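Long-range contacts in adenylyltransferase thiF (PDB 1ZFN), which catalyses the ATP-dependent adenylation of the C-terminal glycine carboxyl group of the sulfur carrier protein ThiS in thiamine diphosphate biosynthesis: residues Ser31-Ile36 against Gly55-Ala60; Asp122-Cys127 against Thr146-Ala151; Pro84-Ser89 against Ala104-Leu109. All blocks are in the same frame, centred on the assembly; numbering follows the deposited sequence.

Interaction 1. Residues Ser31-Ile36 against Gly55-Ala60; sequences SQVLII and GTLVLA. With ATP (adenosine-5'-triphosphate), chain F.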
loop_
_atom_site.group_PDB
_atom_site.type_symbol
_atom_site.label_atom_id
_atom_site.label_comp_id
_atom_site.label_asym_id
_atom_site.label_seq_id
_atom_site.Cartn_x
_atom_site.Cartn_y
_atom_site.Cartn_z
ATOM N N SER A 31 10.848 -17.269 9.615
ATOM C CA SER A 31 11.402 -16.848 8.340
ATOM C C SER A 31 12.260 -15.589 8.424
ATOM O O SER A 31 12.214 -14.837 9.405
ATOM C CB SER A 31 10.269 -16.612 7.335
ATOM O OG SER A 31 9.557 -17.802 7.038
ATOM N N GLN A 32 13.064 -15.390 7.386
ATOM C CA GLN A 32 13.905 -14.214 7.275
ATOM C C GLN A 32 13.662 -13.638 5.885
ATOM O O GLN A 32 13.684 -14.360 4.881
ATOM C CB GLN A 32 15.390 -14.540 7.425
ATOM C CG GLN A 32 16.221 -13.264 7.519
ATOM C CD GLN A 32 17.721 -13.496 7.542
ATOM O OE1 GLN A 32 18.306 -13.969 6.571
ATOM N NE2 GLN A 32 18.355 -13.148 8.656
ATOM N N VAL A 33 13.421 -12.334 5.837
ATOM C CA VAL A 33 13.173 -11.639 4.582
ATOM C C VAL A 33 14.162 -10.497 4.364
ATOM O O VAL A 33 14.351 -9.640 5.237
ATOM C CB VAL A 33 11.743 -11.069 4.546
ATOM C CG1 VAL A 33 11.552 -10.242 3.295
ATOM C CG2 VAL A 33 10.728 -12.210 4.601
ATOM N N LEU A 34 14.805 -10.510 3.197
ATOM C CA LEU A 34 15.754 -9.467 2.820
ATOM C C LEU A 34 15.031 -8.463 1.926
ATOM O O LEU A 34 14.452 -8.825 0.908
ATOM C CB LEU A 34 16.940 -10.061 2.059
ATOM C CG LEU A 34 17.859 -9.039 1.385
ATOM C CD1 LEU A 34 18.383 -8.065 2.412
ATOM C CD2 LEU A 34 19.002 -9.749 0.693
ATOM N N ILE A 35 15.054 -7.199 2.324
ATOM C CA ILE A 35 14.401 -6.148 1.553
ATOM C C ILE A 35 15.475 -5.166 1.079
ATOM O O ILE A 35 15.932 -4.328 1.857
ATOM C CB ILE A 35 13.358 -5.379 2.419
ATOM C CG1 ILE A 35 12.362 -6.357 3.055
ATOM C CG2 ILE A 35 12.619 -4.372 1.561
ATOM C CD1 ILE A 35 11.370 -5.700 3.994
ATOM N N ILE A 36 15.897 -5.287 -0.181
ATOM C CA ILE A 36 16.912 -4.379 -0.719
ATOM C C ILE A 36 16.208 -3.114 -1.233
ATOM O O ILE A 36 15.480 -3.160 -2.222
ATOM C CB ILE A 36 17.719 -4.990 -1.921
ATOM C CG1 ILE A 36 18.043 -6.471 -1.712
ATOM C CG2 ILE A 36 19.040 -4.275 -2.056
ATOM C CD1 ILE A 36 16.887 -7.380 -1.973
ATOM N N GLY A 55 9.698 -13.237 11.392
ATOM C CA GLY A 55 10.741 -13.392 12.385
ATOM C C GLY A 55 11.904 -12.441 12.245
ATOM O O GLY A 55 12.180 -11.663 13.156
ATOM N N THR A 56 12.582 -12.502 11.105
ATOM C CA THR A 56 13.734 -11.645 10.847
ATOM C C THR A 56 13.567 -10.849 9.552
ATOM O O THR A 56 13.132 -11.384 8.533
ATOM C CB THR A 56 15.019 -12.473 10.707
ATOM O OG1 THR A 56 14.877 -13.702 11.427
ATOM C CG2 THR A 56 16.210 -11.701 11.246
ATOM N N LEU A 57 13.928 -9.570 9.605
ATOM C CA LEU A 57 13.863 -8.667 8.456
ATOM C C LEU A 57 15.172 -7.910 8.299
ATOM O O LEU A 57 15.595 -7.177 9.201
ATOM C CB LEU A 57 12.739 -7.647 8.621
ATOM C CG LEU A 57 11.342 -8.175 8.345
ATOM C CD1 LEU A 57 10.295 -7.120 8.714
ATOM C CD2 LEU A 57 11.256 -8.573 6.883
ATOM N N VAL A 58 15.813 -8.092 7.151
ATOM C CA VAL A 58 17.056 -7.395 6.869
ATOM C C VAL A 58 16.702 -6.250 5.924
ATOM O O VAL A 58 16.240 -6.477 4.805
ATOM C CB VAL A 58 18.084 -8.317 6.182
ATOM C CG1 VAL A 58 19.474 -7.711 6.283
ATOM C CG2 VAL A 58 18.042 -9.694 6.801
ATOM N N LEU A 59 16.900 -5.022 6.384
ATOM C CA LEU A 59 16.596 -3.849 5.571
ATOM C C LEU A 59 17.890 -3.193 5.067
ATOM O O LEU A 59 18.692 -2.686 5.860
ATOM C CB LEU A 59 15.788 -2.852 6.401
ATOM C CG LEU A 59 14.671 -3.436 7.277
ATOM C CD1 LEU A 59 14.059 -2.309 8.099
ATOM C CD2 LEU A 59 13.607 -4.132 6.424
ATOM N N ALA A 60 18.082 -3.208 3.749
ATOM C CA ALA A 60 19.280 -2.638 3.131
ATOM C C ALA A 60 19.014 -1.384 2.308
ATOM O O ALA A 60 18.177 -1.380 1.406
ATOM C CB ALA A 60 19.960 -3.687 2.251
HETATM P PG ATP F . 13.579 9.304 -6.010
HETATM O O1G ATP F . 14.924 9.410 -6.461
HETATM O O2G ATP F . 12.872 10.493 -5.271
HETATM O O3G ATP F . 12.949 8.781 -7.263
HETATM P PB ATP F . 14.422 7.079 -4.374
HETATM O O1B ATP F . 15.302 6.276 -5.264
HETATM O O2B ATP F . 14.709 7.005 -2.913
HETATM O O3B ATP F . 13.412 8.155 -4.926
HETATM P PA ATP F . 12.716 4.778 -4.872
HETATM O O1A ATP F . 11.587 4.314 -4.195
HETATM O O2A ATP F . 12.826 4.566 -6.392
HETATM O O3A ATP F . 13.032 6.219 -4.215
HETATM O "O5'" ATP F . 13.990 4.137 -4.230
HETATM C "C5'" ATP F . 14.152 2.855 -3.842
HETATM C "C4'" ATP F . 15.318 2.676 -2.849
HETATM O "O4'" ATP F . 16.298 1.708 -3.035
HETATM C "C3'" ATP F . 16.096 4.020 -2.444
HETATM O "O3'" ATP F . 15.873 4.473 -1.130
HETATM C "C2'" ATP F . 17.439 3.638 -2.995
HETATM O "O2'" ATP F . 18.374 4.370 -2.259
HETATM C "C1'" ATP F . 17.564 2.199 -2.753
HETATM N N9 ATP F . 18.518 1.440 -3.575
HETATM C C8 ATP F . 18.743 1.488 -4.926
HETATM N N7 ATP F . 19.699 0.604 -5.272
HETATM C C5 ATP F . 20.099 -0.024 -4.137
HETATM C C6 ATP F . 21.067 -1.039 -3.876
HETATM N N6 ATP F . 21.808 -1.651 -4.792
HETATM N N1 ATP F . 21.231 -1.461 -2.564
HETATM C C2 ATP F . 20.482 -0.928 -1.512
HETATM N N3 ATP F . 19.542 0.057 -1.783
HETATM C C4 ATP F . 19.360 0.509 -3.067
#
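V33 and I35 pack beside L57 and L59 on the face of the central sheet that receives helix 42-51, the connection that makes strands 32-36 and 56-60 a beta-alpha-beta unit of the Rossmann-type fold. The strands run parallel, 14° apart, paired from Q32 with T56 to I36 with A60. Five backbone hydrogen bonds tie them, using S31, V33 and I35 from the first and T56, V58 and A60 from the second; I35 N reaches V58 O at 2.8 Å.

The helix-covered face is the tight side. L57 lies alongside V33 and lays CD2 3.5 Å from V33 CB. I35 holds CG1 anti to the carbonyl carbon (chi1 -54°) and its chain stays extended, which carries CD1 to within 3.7 Å of L59 CD2. A46, L49 and A50 of helix 42-51 close over this apolar layer. On the other face L34 CD1 leans across V58 CB, and L105 of the next strand extends the packing. The contact opens out toward its N-terminal end, where Q32 and T56 are both partly exposed and meet through carbon, Q32 CG being 3.5 Å from T56 CB. At the C-terminal end the strands face the nucleotide: I36 CG2, anti to its own amide nitrogen, stands 3.6 Å from ATP N1.

Interaction 2. Residues Asp122-Cys127 against Thr146-Ala151; sequences DVVLDC and TPLITA. With ATP (adenosine-5'-triphosphate), chain F.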
loop_
_atom_site.group_PDB
_atom_site.type_symbol
_atom_site.label_atom_id
_atom_site.label_comp_id
_atom_site.label_asym_id
_atom_site.label_seq_id
_atom_site.Cartn_x
_atom_site.Cartn_y
_atom_site.Cartn_z
ATOM N N ASP A 122 15.198 -16.185 3.173
ATOM C CA ASP A 122 14.205 -17.182 2.765
ATOM C C ASP A 122 13.535 -16.708 1.490
ATOM O O ASP A 122 13.154 -17.501 0.627
ATOM C CB ASP A 122 13.137 -17.364 3.851
ATOM C CG ASP A 122 13.666 -18.078 5.076
ATOM O OD1 ASP A 122 14.182 -19.209 4.925
ATOM O OD2 ASP A 122 13.565 -17.514 6.185
ATOM N N VAL A 123 13.384 -15.393 1.401
ATOM C CA VAL A 123 12.785 -14.748 0.253
ATOM C C VAL A 123 13.458 -13.401 0.145
ATOM O O VAL A 123 13.848 -12.808 1.153
ATOM C CB VAL A 123 11.277 -14.522 0.443
ATOM C CG1 VAL A 123 10.708 -13.802 -0.771
ATOM C CG2 VAL A 123 10.576 -15.848 0.634
ATOM N N VAL A 124 13.616 -12.918 -1.078
ATOM C CA VAL A 124 14.236 -11.622 -1.261
ATOM C C VAL A 124 13.298 -10.684 -2.001
ATOM O O VAL A 124 12.646 -11.072 -2.967
ATOM C CB VAL A 124 15.542 -11.734 -2.040
ATOM C CG1 VAL A 124 16.221 -10.387 -2.083
ATOM C CG2 VAL A 124 16.450 -12.758 -1.384
ATOM N N LEU A 125 13.215 -9.452 -1.525
ATOM C CA LEU A 125 12.369 -8.464 -2.163
ATOM C C LEU A 125 13.221 -7.399 -2.826
ATOM O O LEU A 125 13.887 -6.608 -2.138
ATOM C CB LEU A 125 11.448 -7.766 -1.153
ATOM C CG LEU A 125 10.313 -8.496 -0.440
ATOM C CD1 LEU A 125 9.233 -7.463 -0.123
ATOM C CD2 LEU A 125 9.742 -9.613 -1.299
ATOM N N ASP A 126 13.222 -7.380 -4.157
ATOM C CA ASP A 126 13.955 -6.340 -4.869
ATOM C C ASP A 126 13.054 -5.108 -4.805
ATOM O O ASP A 126 11.964 -5.090 -5.380
ATOM C CB ASP A 126 14.201 -6.728 -6.324
ATOM C CG ASP A 126 14.481 -5.526 -7.202
ATOM O OD1 ASP A 126 15.383 -4.736 -6.858
ATOM O OD2 ASP A 126 13.794 -5.362 -8.230
ATOM N N CYS A 127 13.496 -4.098 -4.065
ATOM C CA CYS A 127 12.729 -2.869 -3.909
ATOM C C CYS A 127 13.556 -1.700 -4.380
ATOM O O CYS A 127 13.347 -0.556 -3.975
ATOM C CB CYS A 127 12.317 -2.685 -2.455
ATOM S SG CYS A 127 10.981 -3.789 -2.011
ATOM N N THR A 146 17.199 -18.777 -4.107
ATOM C CA THR A 146 16.349 -18.052 -3.172
ATOM C C THR A 146 15.272 -17.338 -3.981
ATOM O O THR A 146 15.578 -16.647 -4.952
ATOM C CB THR A 146 17.141 -16.988 -2.396
ATOM O OG1 THR A 146 18.214 -17.604 -1.668
ATOM C CG2 THR A 146 16.221 -16.265 -1.431
ATOM N N PRO A 147 13.994 -17.497 -3.598
ATOM C CA PRO A 147 12.910 -16.838 -4.332
ATOM C C PRO A 147 13.113 -15.326 -4.379
ATOM O O PRO A 147 13.696 -14.731 -3.461
ATOM C CB PRO A 147 11.663 -17.221 -3.536
ATOM C CG PRO A 147 12.026 -18.532 -2.955
ATOM C CD PRO A 147 13.452 -18.307 -2.499
ATOM N N LEU A 148 12.623 -14.717 -5.455
ATOM C CA LEU A 148 12.746 -13.283 -5.650
ATOM C C LEU A 148 11.433 -12.648 -6.070
ATOM O O LEU A 148 10.803 -13.084 -7.033
ATOM C CB LEU A 148 13.803 -12.999 -6.713
ATOM C CG LEU A 148 13.932 -11.556 -7.187
ATOM C CD1 LEU A 148 14.354 -10.661 -6.037
ATOM C CD2 LEU A 148 14.956 -11.507 -8.301
ATOM N N ILE A 149 11.021 -11.626 -5.329
ATOM C CA ILE A 149 9.803 -10.881 -5.636
ATOM C C ILE A 149 10.213 -9.462 -6.020
ATOM O O ILE A 149 10.506 -8.634 -5.158
ATOM C CB ILE A 149 8.865 -10.779 -4.435
ATOM C CG1 ILE A 149 8.433 -12.168 -3.984
ATOM C CG2 ILE A 149 7.658 -9.944 -4.815
ATOM C CD1 ILE A 149 7.663 -12.174 -2.685
ATOM N N THR A 150 10.234 -9.183 -7.317
ATOM C CA THR A 150 10.624 -7.863 -7.799
ATOM C C THR A 150 9.456 -7.048 -8.336
ATOM O O THR A 150 8.510 -7.598 -8.920
ATOM C CB THR A 150 11.687 -7.970 -8.913
ATOM O OG1 THR A 150 12.040 -6.654 -9.354
ATOM C CG2 THR A 150 11.151 -8.784 -10.090
ATOM N N ALA A 151 9.535 -5.732 -8.133
ATOM C CA ALA A 151 8.507 -4.807 -8.606
ATOM C C ALA A 151 9.106 -3.446 -8.973
ATOM O O ALA A 151 10.236 -3.126 -8.588
ATOM C CB ALA A 151 7.432 -4.628 -7.537
HETATM P PG ATP F . 13.579 9.304 -6.010
HETATM O O1G ATP F . 14.924 9.410 -6.461
HETATM O O2G ATP F . 12.872 10.493 -5.271
HETATM O O3G ATP F . 12.949 8.781 -7.263
HETATM P PB ATP F . 14.422 7.079 -4.374
HETATM O O1B ATP F . 15.302 6.276 -5.264
HETATM O O2B ATP F . 14.709 7.005 -2.913
HETATM O O3B ATP F . 13.412 8.155 -4.926
HETATM P PA ATP F . 12.716 4.778 -4.872
HETATM O O1A ATP F . 11.587 4.314 -4.195
HETATM O O2A ATP F . 12.826 4.566 -6.392
HETATM O O3A ATP F . 13.032 6.219 -4.215
HETATM O "O5'" ATP F . 13.990 4.137 -4.230
HETATM C "C5'" ATP F . 14.152 2.855 -3.842
HETATM C "C4'" ATP F . 15.318 2.676 -2.849
HETATM O "O4'" ATP F . 16.298 1.708 -3.035
HETATM C "C3'" ATP F . 16.096 4.020 -2.444
HETATM O "O3'" ATP F . 15.873 4.473 -1.130
HETATM C "C2'" ATP F . 17.439 3.638 -2.995
HETATM O "O2'" ATP F . 18.374 4.370 -2.259
HETATM C "C1'" ATP F . 17.564 2.199 -2.753
HETATM N N9 ATP F . 18.518 1.440 -3.575
HETATM C C8 ATP F . 18.743 1.488 -4.926
HETATM N N7 ATP F . 19.699 0.604 -5.272
HETATM C C5 ATP F . 20.099 -0.024 -4.137
HETATM C C6 ATP F . 21.067 -1.039 -3.876
HETATM N N6 ATP F . 21.808 -1.651 -4.792
HETATM N N1 ATP F . 21.231 -1.461 -2.564
HETATM C C2 ATP F . 20.482 -0.928 -1.512
HETATM N N3 ATP F . 19.542 0.057 -1.783
HETATM C C4 ATP F . 19.360 0.509 -3.067
#
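T146 presses its methyl against V124, CG2 to CG2 at 3.5 Å with the side chains nearly at right angles, while its hydroxyl is engaged by L144 O and V118 O. P147 follows, setting ring carbon CD 3.2 Å from D122 O and offering its own carbonyl to V124 N. L148 turns to the V124 side of the sheet, where CD1 lies 3.9 Å from D126 CB beneath I137 of helix 131-143. That helix is the crossover of a beta-alpha-beta unit in the Rossmann-type sheet, and strands 123-126 and 148-154 are its parallel, adjacent strands. On the opposite face I149 lies alongside L125, whose CD2 touches I149 CB at 3.5 Å. Along the backbone, I149 N donates to V124 O, and I149 O accepts from D126 N.

T150 brings the buried polar pair. With OG1 anti to the backbone N (chi1 180°), the hydroxyl lies beside D126 and donates to OD2, which R134 NE also grips in a salt bridge; T128 OG1 binds OD1. With an alanine here instead of D126, T150 would probably lose its acceptor and R134 would be left without its carboxylate mate. By A151 the ladder has parted, A151 N standing 3.7 Å from D126 O, and beyond D126 the first segment brings C127 O to 3.5 Å from ATP C5'.

Interaction 3. Residues Pro84-Ser89 against Ala104-Leu109; sequences PKSQVS and ALQQRL. With ATP (adenosine-5'-triphosphate), chain F.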
loop_
_atom_site.group_PDB
_atom_site.type_symbol
_atom_site.label_atom_id
_atom_site.label_comp_id
_atom_site.label_asym_id
_atom_site.label_seq_id
_atom_site.Cartn_x
_atom_site.Cartn_y
_atom_site.Cartn_z
ATOM N N PRO A 84 19.906 8.463 7.940
ATOM C CA PRO A 84 19.906 7.341 6.995
ATOM C C PRO A 84 18.633 6.487 7.008
ATOM O O PRO A 84 18.071 6.178 8.061
ATOM C CB PRO A 84 21.171 6.564 7.371
ATOM C CG PRO A 84 21.379 6.904 8.787
ATOM C CD PRO A 84 21.014 8.351 8.895
ATOM N N LYS A 85 18.191 6.125 5.811
ATOM C CA LYS A 85 16.981 5.349 5.624
ATOM C C LYS A 85 16.911 4.043 6.397
ATOM O O LYS A 85 15.932 3.795 7.098
ATOM C CB LYS A 85 16.772 5.085 4.132
ATOM C CG LYS A 85 16.353 6.318 3.352
ATOM C CD LYS A 85 15.996 5.981 1.905
ATOM C CE LYS A 85 15.345 7.176 1.201
ATOM N NZ LYS A 85 14.724 6.829 -0.111
ATOM N N SER A 86 17.934 3.204 6.264
ATOM C CA SER A 86 17.963 1.918 6.962
ATOM C C SER A 86 17.816 2.115 8.468
ATOM O O SER A 86 17.020 1.438 9.113
ATOM C CB SER A 86 19.266 1.184 6.670
ATOM O OG SER A 86 20.368 1.942 7.125
ATOM N N GLN A 87 18.589 3.036 9.030
ATOM C CA GLN A 87 18.493 3.310 10.453
ATOM C C GLN A 87 17.069 3.713 10.816
ATOM O O GLN A 87 16.405 3.020 11.589
ATOM C CB GLN A 87 19.473 4.411 10.865
ATOM C CG GLN A 87 20.922 3.940 10.864
ATOM C CD GLN A 87 21.911 5.014 11.295
ATOM O OE1 GLN A 87 21.559 5.965 12.018
ATOM N NE2 GLN A 87 23.168 4.857 10.867
ATOM N N VAL A 88 16.593 4.816 10.248
ATOM C CA VAL A 88 15.245 5.290 10.532
ATOM C C VAL A 88 14.209 4.186 10.356
ATOM O O VAL A 88 13.311 4.036 11.185
ATOM C CB VAL A 88 14.855 6.480 9.619
ATOM C CG1 VAL A 88 13.449 6.991 9.988
ATOM C CG2 VAL A 88 15.887 7.605 9.751
ATOM N N SER A 89 14.327 3.421 9.274
ATOM C CA SER A 89 13.384 2.339 9.007
ATOM C C SER A 89 13.376 1.324 10.145
ATOM O O SER A 89 12.327 1.041 10.734
ATOM C CB SER A 89 13.734 1.636 7.696
ATOM O OG SER A 89 13.370 2.421 6.580
ATOM N N ALA A 104 19.556 -3.494 10.299
ATOM C CA ALA A 104 19.749 -2.352 9.409
ATOM C C ALA A 104 21.057 -2.348 8.618
ATOM O O ALA A 104 22.135 -2.164 9.186
ATOM C CB ALA A 104 19.634 -1.058 10.212
ATOM N N LEU A 105 20.950 -2.536 7.304
ATOM C CA LEU A 105 22.115 -2.523 6.419
ATOM C C LEU A 105 22.256 -1.193 5.687
ATOM O O LEU A 105 21.563 -0.933 4.703
ATOM C CB LEU A 105 22.030 -3.641 5.386
ATOM C CG LEU A 105 22.447 -5.017 5.881
ATOM C CD1 LEU A 105 22.408 -5.991 4.722
ATOM C CD2 LEU A 105 23.850 -4.941 6.471
ATOM N N GLN A 106 23.164 -0.361 6.177
ATOM C CA GLN A 106 23.423 0.947 5.595
ATOM C C GLN A 106 24.467 0.846 4.477
ATOM O O GLN A 106 25.608 1.271 4.650
ATOM C CB GLN A 106 23.918 1.886 6.690
ATOM C CG GLN A 106 24.262 3.273 6.226
ATOM C CD GLN A 106 25.108 3.993 7.239
ATOM O OE1 GLN A 106 26.230 3.574 7.535
ATOM N NE2 GLN A 106 24.579 5.077 7.792
ATOM N N GLN A 107 24.069 0.295 3.330
ATOM C CA GLN A 107 24.975 0.130 2.195
ATOM C C GLN A 107 24.258 -0.243 0.898
ATOM O O GLN A 107 23.040 -0.385 0.870
ATOM C CB GLN A 107 26.005 -0.955 2.518
ATOM C CG GLN A 107 25.427 -2.138 3.290
ATOM C CD GLN A 107 26.341 -3.353 3.295
ATOM O OE1 GLN A 107 27.566 -3.230 3.321
ATOM N NE2 GLN A 107 25.743 -4.537 3.285
ATOM N N ARG A 108 25.019 -0.385 -0.181
ATOM C CA ARG A 108 24.444 -0.793 -1.456
ATOM C C ARG A 108 24.882 -2.228 -1.704
ATOM O O ARG A 108 26.042 -2.486 -2.039
ATOM C CB ARG A 108 24.939 0.088 -2.597
ATOM C CG ARG A 108 24.224 1.408 -2.727
ATOM C CD ARG A 108 24.697 2.109 -3.977
ATOM N NE ARG A 108 24.110 3.433 -4.132
ATOM C CZ ARG A 108 24.478 4.301 -5.069
ATOM N NH1 ARG A 108 25.432 3.981 -5.936
ATOM N NH2 ARG A 108 23.896 5.491 -5.139
ATOM N N LEU A 109 23.957 -3.164 -1.533
ATOM C CA LEU A 109 24.288 -4.568 -1.718
ATOM C C LEU A 109 24.796 -4.905 -3.114
ATOM O O LEU A 109 24.116 -4.671 -4.111
ATOM C CB LEU A 109 23.082 -5.445 -1.368
ATOM C CG LEU A 109 22.698 -5.427 0.111
ATOM C CD1 LEU A 109 21.697 -6.531 0.405
ATOM C CD2 LEU A 109 23.947 -5.618 0.942
HETATM P PG ATP F . 13.579 9.304 -6.010
HETATM O O1G ATP F . 14.924 9.410 -6.461
HETATM O O2G ATP F . 12.872 10.493 -5.271
HETATM O O3G ATP F . 12.949 8.781 -7.263
HETATM P PB ATP F . 14.422 7.079 -4.374
HETATM O O1B ATP F . 15.302 6.276 -5.264
HETATM O O2B ATP F . 14.709 7.005 -2.913
HETATM O O3B ATP F . 13.412 8.155 -4.926
HETATM P PA ATP F . 12.716 4.778 -4.872
HETATM O O1A ATP F . 11.587 4.314 -4.195
HETATM O O2A ATP F . 12.826 4.566 -6.392
HETATM O O3A ATP F . 13.032 6.219 -4.215
HETATM O "O5'" ATP F . 13.990 4.137 -4.230
HETATM C "C5'" ATP F . 14.152 2.855 -3.842
HETATM C "C4'" ATP F . 15.318 2.676 -2.849
HETATM O "O4'" ATP F . 16.298 1.708 -3.035
HETATM C "C3'" ATP F . 16.096 4.020 -2.444
HETATM O "O3'" ATP F . 15.873 4.473 -1.130
HETATM C "C2'" ATP F . 17.439 3.638 -2.995
HETATM O "O2'" ATP F . 18.374 4.370 -2.259
HETATM C "C1'" ATP F . 17.564 2.199 -2.753
HETATM N N9 ATP F . 18.518 1.440 -3.575
HETATM C C8 ATP F . 18.743 1.488 -4.926
HETATM N N7 ATP F . 19.699 0.604 -5.272
HETATM C C5 ATP F . 20.099 -0.024 -4.137
HETATM C C6 ATP F . 21.067 -1.039 -3.876
HETATM N N6 ATP F . 21.808 -1.651 -4.792
HETATM N N1 ATP F . 21.231 -1.461 -2.564
HETATM C C2 ATP F . 20.482 -0.928 -1.512
HETATM N N3 ATP F . 19.542 0.057 -1.783
HETATM C C4 ATP F . 19.360 0.509 -3.067
#
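S86 holds OG between its backbone N and carbonyl carbon (chi1 61°), which brings the hydroxyl oxygen over Q106, 3.6 Å from Q106 CB. Q106 answers with CG anti to its own amide nitrogen (chi1 178°) and an extended chain, its NE2 ending 3.7 Å from P84 CB. The contact thus sets the first turn of helix 85-96 against the C-terminal end of strand 101-105, the edge strand of this part of the Rossmann-type sheet, and the loop beyond it. A104 CB fits under the helix at 3.8 Å from S86 O. Farther out, Q87 NE2 and Q106 NE2 come within 3.4 Å, but both are donors and make no bond, their amide planes 36° apart.

The two segments also frame the nucleotide. P84 occupies the N-cap position, and K85 extends its chain to ATP, with NZ donating to O3' at 2.8 Å and more weakly to O2B; Q73 OE1 is a further partner of NZ. After the inverse gamma turn centred on Q106, the loop runs past the N1 edge of the adenine, where L109 N makes a weak hydrogen bond to ATP N1 at 3.4 Å.

Interactions 1 and 2 are buried pairings of parallel strands within one sheet, whereas interaction 3 is a smaller contact at the surface, between the start of a helix and the end of an edge strand with its following loop. Strands 32-36 and 123-126 are neighbours, so the first two join directly, L34 O accepting from L125 N at 2.8 Å. On its other side interaction 1 borders interaction 3, where L59 O meets L105 N. Interactions 2 and 3 do not touch; their centres lie about 17 Å apart. Interaction 1 relies on aliphatic packing and backbone bonds, interaction 2 adds a buried carboxylate network, and interaction 3 is mostly van der Waals contact. All three reach ATP at the C-terminal ends of the parallel strands.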